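PDB 4HCJ: ThiJ/PfpI domain protein from Brachyspira murdochii, which is of unknown precise function but belongs to the DJ-1/PfpI family of alpha-beta-alpha sandwich proteins and binds magnesium. Local coordinates for residues Y36-A48 with T56-F70. Residues are numbered along the deposited sequence; the frame is centred on the assembly and turned at random.
Sequences YKTKVSSTFIGTA and TNIDLLFSEVDAVEF. With FMT (formic acid), chain F.
At one margin of the central sheet of this DJ-1/PfpI fold, residues 56-61 pair antiparallel with the outermost strand, 46-50, and then, past a break at Asp59, parallel with strand 37-42. In the hairpin, Ala48 N donates to Thr56 O (2.8 Å), and Thr47 OG1 gives its proton to Asn57 OD1 (2.8 Å), tilted 24° from the amide's carbonyl plane. At the break, Val40 O accepts from both Asp59 N and Leu60 N. Asp59 CG stands beside its own backbone N (chi1 -57°), which brings OD2 round to Val40 N (2.9 Å); the bond uses the anti lone pair. Asp59 thus grips both polar backbone atoms of Val40. FMT O1 lies 2.7 Å from Asp59 OD2. Beyond the break, Ser42 N bonds Leu60 O (3.0 Å). Ile58 CD1 sits over a face of the Phe44 ring, 3.8 Å from its centroid, a CH-pi contact. The Phe62 ring lies with one face against the Ser42 carbonyl; Leu93 of helix 88-99 also touches it. Ser41 OG, bonded to Tyr12 O, lies 3.5 Å from Phe62 CD1, at the ring edge. With only an alanine in place of Phe62, the ring over the Ser42 carbonyl is gone, which would probably leave a gap between the sheet and that helix. At the break the Asp59 carboxylate takes the Val40 N-H that a backbone carbonyl would otherwise accept.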
loop_
_atom_site.group_PDB
_atom_site.type_symbol
_atom_site.label_atom_id
_atom_site.label_comp_id
_atom_site.label_asym_id
_atom_site.label_seq_id
_atom_site.Cartn_x
_atom_site.Cartn_y
_atom_site.Cartn_z
ATOM N N TYR A 36 9.084 1.037 12.774
ATOM C CA TYR A 36 8.077 1.822 12.054
ATOM C C TYR A 36 6.703 1.516 12.623
ATOM O O TYR A 36 6.149 0.429 12.394
ATOM C CB TYR A 36 8.135 1.543 10.537
ATOM C CG TYR A 36 9.409 2.071 9.939
ATOM C CD1 TYR A 36 9.528 3.414 9.564
ATOM C CD2 TYR A 36 10.516 1.255 9.806
ATOM C CE1 TYR A 36 10.733 3.921 9.069
ATOM C CE2 TYR A 36 11.721 1.744 9.317
ATOM C CZ TYR A 36 11.828 3.077 8.950
ATOM O OH TYR A 36 13.020 3.572 8.479
ATOM N N LYS A 37 6.133 2.486 13.335
ATOM C CA LYS A 37 4.793 2.333 13.882
ATOM C C LYS A 37 3.748 2.549 12.810
ATOM O O LYS A 37 3.861 3.444 11.969
ATOM C CB LYS A 37 4.577 3.283 15.045
ATOM C CG LYS A 37 5.422 2.893 16.234
ATOM C CD LYS A 37 4.921 3.497 17.522
ATOM C CE LYS A 37 5.928 3.278 18.625
ATOM N NZ LYS A 37 5.446 2.369 19.682
ATOM N N THR A 38 2.720 1.719 12.844
ATOM C CA THR A 38 1.738 1.699 11.762
ATOM C C THR A 38 0.384 2.198 12.226
ATOM O O THR A 38 0.011 2.060 13.403
ATOM C CB THR A 38 1.580 0.285 11.123
ATOM O OG1 THR A 38 0.969 -0.620 12.052
ATOM C CG2 THR A 38 2.914 -0.286 10.658
ATOM N N LYS A 39 -0.343 2.792 11.290
ATOM C CA LYS A 39 -1.740 3.140 11.471
ATOM C C LYS A 39 -2.503 2.617 10.270
ATOM O O LYS A 39 -1.933 2.450 9.186
ATOM C CB LYS A 39 -1.924 4.658 11.574
ATOM C CG LYS A 39 -1.184 5.300 12.739
ATOM C CD LYS A 39 -1.826 4.952 14.062
ATOM C CE LYS A 39 -1.133 5.688 15.205
ATOM N NZ LYS A 39 -0.963 7.126 14.873
ATOM N N VAL A 40 -3.795 2.381 10.467
ATOM C CA VAL A 40 -4.691 1.968 9.388
ATOM C C VAL A 40 -5.675 3.088 9.093
ATOM O O VAL A 40 -6.335 3.602 10.009
ATOM C CB VAL A 40 -5.467 0.686 9.764
ATOM C CG1 VAL A 40 -6.553 0.380 8.751
ATOM C CG2 VAL A 40 -4.524 -0.491 9.909
ATOM N N SER A 41 -5.791 3.429 7.811
ATOM C CA SER A 41 -6.875 4.276 7.320
ATOM C C SER A 41 -7.838 3.476 6.458
ATOM O O SER A 41 -7.438 2.571 5.709
ATOM C CB SER A 41 -6.377 5.519 6.579
ATOM O OG SER A 41 -5.764 5.228 5.332
ATOM N N SER A 42 -9.114 3.822 6.571
ATOM C CA SER A 42 -10.160 3.168 5.805
ATOM C C SER A 42 -11.371 4.087 5.760
ATOM O O SER A 42 -11.274 5.295 5.972
ATOM C CB SER A 42 -10.483 1.782 6.382
ATOM O OG SER A 42 -11.288 1.021 5.497
ATOM N N THR A 43 -12.536 3.503 5.488
ATOM C CA THR A 43 -13.734 4.278 5.232
ATOM C C THR A 43 -14.568 4.556 6.476
ATOM O O THR A 43 -15.521 5.328 6.401
ATOM C CB THR A 43 -14.609 3.574 4.190
ATOM O OG1 THR A 43 -14.825 2.223 4.612
ATOM C CG2 THR A 43 -13.957 3.571 2.805
ATOM N N PHE A 44 -14.223 3.946 7.602
ATOM C CA PHE A 44 -14.926 4.187 8.862
ATOM C C PHE A 44 -13.954 3.955 10.004
ATOM O O PHE A 44 -12.966 3.247 9.827
ATOM C CB PHE A 44 -16.168 3.288 9.004
ATOM C CG PHE A 44 -15.853 1.812 9.148
ATOM C CD1 PHE A 44 -15.763 1.219 10.404
ATOM C CD2 PHE A 44 -15.643 1.021 8.026
ATOM C CE1 PHE A 44 -15.473 -0.139 10.526
ATOM C CE2 PHE A 44 -15.351 -0.329 8.139
ATOM C CZ PHE A 44 -15.270 -0.910 9.391
ATOM N N ILE A 45 -14.258 4.509 11.175
ATOM C CA ILE A 45 -13.465 4.262 12.377
ATOM C C ILE A 45 -14.103 3.095 13.115
ATOM O O ILE A 45 -15.265 3.164 13.546
ATOM C CB ILE A 45 -13.434 5.500 13.309
ATOM C CG1 ILE A 45 -12.844 6.713 12.582
ATOM C CG2 ILE A 45 -12.677 5.179 14.592
ATOM C CD1 ILE A 45 -11.465 6.486 12.086
ATOM N N GLY A 46 -13.347 2.029 13.302
ATOM C CA GLY A 46 -13.862 0.858 13.983
ATOM C C GLY A 46 -13.074 -0.365 13.569
ATOM O O GLY A 46 -11.955 -0.253 13.074
ATOM N N THR A 47 -13.670 -1.531 13.741
ATOM C CA THR A 47 -12.954 -2.779 13.549
ATOM C C THR A 47 -13.043 -3.257 12.111
ATOM O O THR A 47 -14.146 -3.423 11.580
ATOM C CB THR A 47 -13.506 -3.849 14.491
ATOM O OG1 THR A 47 -13.481 -3.330 15.824
ATOM C CG2 THR A 47 -12.676 -5.124 14.383
ATOM N N ALA A 48 -11.880 -3.454 11.499
ATOM C CA ALA A 48 -11.757 -4.040 10.171
ATOM C C ALA A 48 -11.633 -5.557 10.272
ATOM O O ALA A 48 -11.117 -6.082 11.263
ATOM C CB ALA A 48 -10.539 -3.486 9.477
ATOM N N THR A 56 -8.501 -6.018 12.937
ATOM C CA THR A 56 -7.630 -4.964 13.401
ATOM C C THR A 56 -8.439 -3.678 13.464
ATOM O O THR A 56 -9.447 -3.532 12.779
ATOM C CB THR A 56 -6.376 -4.813 12.485
ATOM O OG1 THR A 56 -5.390 -4.059 13.185
ATOM C CG2 THR A 56 -6.724 -4.124 11.160
ATOM N N ASN A 57 -8.062 -2.728 14.300
ATOM C CA ASN A 57 -8.838 -1.491 14.296
ATOM C C ASN A 57 -8.297 -0.459 13.307
ATOM O O ASN A 57 -7.102 -0.366 13.048
ATOM C CB ASN A 57 -9.025 -0.898 15.702
ATOM C CG ASN A 57 -10.012 -1.705 16.578
ATOM O OD1 ASN A 57 -10.851 -2.477 16.093
ATOM N ND2 ASN A 57 -9.920 -1.499 17.882
ATOM N N ILE A 58 -9.229 0.293 12.754
ATOM C CA ILE A 58 -8.980 1.384 11.832
ATOM C C ILE A 58 -8.788 2.644 12.664
ATOM O O ILE A 58 -9.685 3.046 13.417
ATOM C CB ILE A 58 -10.140 1.568 10.848
ATOM C CG1 ILE A 58 -10.339 0.311 10.005
ATOM C CG2 ILE A 58 -9.903 2.794 9.990
ATOM C CD1 ILE A 58 -11.769 0.130 9.508
ATOM N N ASP A 59 -7.621 3.268 12.528
ATOM C CA ASP A 59 -7.259 4.454 13.291
ATOM C C ASP A 59 -7.813 5.756 12.725
ATOM O O ASP A 59 -8.095 6.691 13.493
ATOM C CB ASP A 59 -5.737 4.571 13.373
ATOM C CG ASP A 59 -5.103 3.345 13.978
ATOM O OD1 ASP A 59 -5.262 3.161 15.199
ATOM O OD2 ASP A 59 -4.477 2.556 13.246
ATOM N N LEU A 60 -7.889 5.831 11.397
ATOM C CA LEU A 60 -8.118 7.084 10.689
ATOM C C LEU A 60 -9.071 6.875 9.525
ATOM O O LEU A 60 -9.008 5.848 8.844
ATOM C CB LEU A 60 -6.789 7.570 10.060
ATOM C CG LEU A 60 -5.713 8.021 11.048
ATOM C CD1 LEU A 60 -4.346 8.065 10.377
ATOM C CD2 LEU A 60 -6.037 9.387 11.625
ATOM N N LEU A 61 -9.900 7.873 9.259
ATOM C CA LEU A 61 -10.571 7.955 7.973
ATOM C C LEU A 61 -9.558 8.419 6.932
ATOM O O LEU A 61 -8.610 9.138 7.268
ATOM C CB LEU A 61 -11.683 8.992 8.015
ATOM C CG LEU A 61 -12.767 8.738 9.066
ATOM C CD1 LEU A 61 -13.687 9.942 9.137
ATOM C CD2 LEU A 61 -13.556 7.484 8.722
ATOM N N PHE A 62 -9.769 8.075 5.655
ATOM C CA PHE A 62 -8.919 8.642 4.602
ATOM C C PHE A 62 -8.859 10.167 4.746
ATOM O O PHE A 62 -7.791 10.788 4.579
ATOM C CB PHE A 62 -9.449 8.295 3.205
ATOM C CG PHE A 62 -9.539 6.821 2.918
ATOM C CD1 PHE A 62 -8.573 5.933 3.365
ATOM C CD2 PHE A 62 -10.613 6.323 2.200
ATOM C CE1 PHE A 62 -8.674 4.576 3.082
ATOM C CE2 PHE A 62 -10.719 4.974 1.917
ATOM C CZ PHE A 62 -9.755 4.099 2.365
ATOM N N SER A 63 -10.003 10.768 5.049
ATOM C CA SER A 63 -10.103 12.211 5.117
ATOM C C SER A 63 -9.325 12.835 6.263
ATOM O O SER A 63 -9.136 14.051 6.258
ATOM C CB SER A 63 -11.562 12.639 5.238
ATOM O OG SER A 63 -12.105 12.199 6.475
ATOM N N GLU A 64 -8.887 12.012 7.227
ATOM C CA GLU A 64 -8.119 12.472 8.384
ATOM C C GLU A 64 -6.620 12.336 8.208
ATOM O O GLU A 64 -5.854 12.726 9.074
ATOM C CB GLU A 64 -8.550 11.703 9.640
ATOM C CG GLU A 64 -9.982 12.017 10.069
ATOM C CD GLU A 64 -10.515 11.114 11.176
ATOM O OE1 GLU A 64 -10.082 9.946 11.295
ATOM O OE2 GLU A 64 -11.402 11.570 11.924
ATOM N N VAL A 65 -6.192 11.799 7.078
ATOM C CA VAL A 65 -4.772 11.563 6.867
ATOM C C VAL A 65 -4.025 12.850 6.574
ATOM O O VAL A 65 -4.433 13.627 5.715
ATOM C CB VAL A 65 -4.565 10.574 5.716
ATOM C CG1 VAL A 65 -3.093 10.514 5.292
ATOM C CG2 VAL A 65 -5.088 9.205 6.120
ATOM N N ASP A 66 -2.928 13.049 7.300
ATOM C CA ASP A 66 -2.000 14.148 7.067
ATOM C C ASP A 66 -0.666 13.521 6.694
ATOM O O ASP A 66 -0.053 12.819 7.501
ATOM C CB ASP A 66 -1.855 14.993 8.337
ATOM C CG ASP A 66 -1.009 16.235 8.130
ATOM O OD1 ASP A 66 -0.263 16.314 7.130
ATOM O OD2 ASP A 66 -1.091 17.137 8.987
ATOM N N ALA A 67 -0.210 13.775 5.471
ATOM C CA ALA A 67 1.039 13.181 4.999
ATOM C C ALA A 67 2.262 13.520 5.852
ATOM O O ALA A 67 3.217 12.752 5.894
ATOM C CB ALA A 67 1.298 13.540 3.536
ATOM N N VAL A 68 2.226 14.660 6.535
ATOM C CA VAL A 68 3.367 15.085 7.346
ATOM C C VAL A 68 3.629 14.125 8.504
ATOM O O VAL A 68 4.716 14.116 9.077
ATOM C CB VAL A 68 3.189 16.536 7.877
ATOM C CG1 VAL A 68 2.251 16.567 9.073
ATOM C CG2 VAL A 68 4.534 17.146 8.236
ATOM N N GLU A 69 2.638 13.296 8.831
ATOM C CA GLU A 69 2.748 12.391 9.969
ATOM C C GLU A 69 3.258 11.000 9.610
ATOM O O GLU A 69 3.323 10.136 10.479
ATOM C CB GLU A 69 1.389 12.259 10.665
ATOM C CG GLU A 69 0.832 13.579 11.188
ATOM C CD GLU A 69 -0.453 13.403 11.967
ATOM O OE1 GLU A 69 -0.892 14.382 12.599
ATOM O OE2 GLU A 69 -1.021 12.289 11.953
ATOM N N PHE A 70 3.602 10.785 8.342
ATOM C CA PHE A 70 4.008 9.458 7.863
ATOM C C PHE A 70 5.187 9.527 6.910
ATOM O O PHE A 70 5.357 10.512 6.204
ATOM C CB PHE A 70 2.836 8.771 7.156
ATOM C CG PHE A 70 1.661 8.527 8.045
ATOM C CD1 PHE A 70 1.663 7.450 8.907
ATOM C CD2 PHE A 70 0.556 9.373 8.020
ATOM C CE1 PHE A 70 0.591 7.202 9.749
ATOM C CE2 PHE A 70 -0.528 9.133 8.859
ATOM C CZ PHE A 70 -0.504 8.049 9.730
HETATM C C FMT F . -4.306 -0.359 13.597
HETATM O O1 FMT F . -3.225 0.240 13.789
HETATM O O2 FMT F . -4.851 -1.243 14.300
#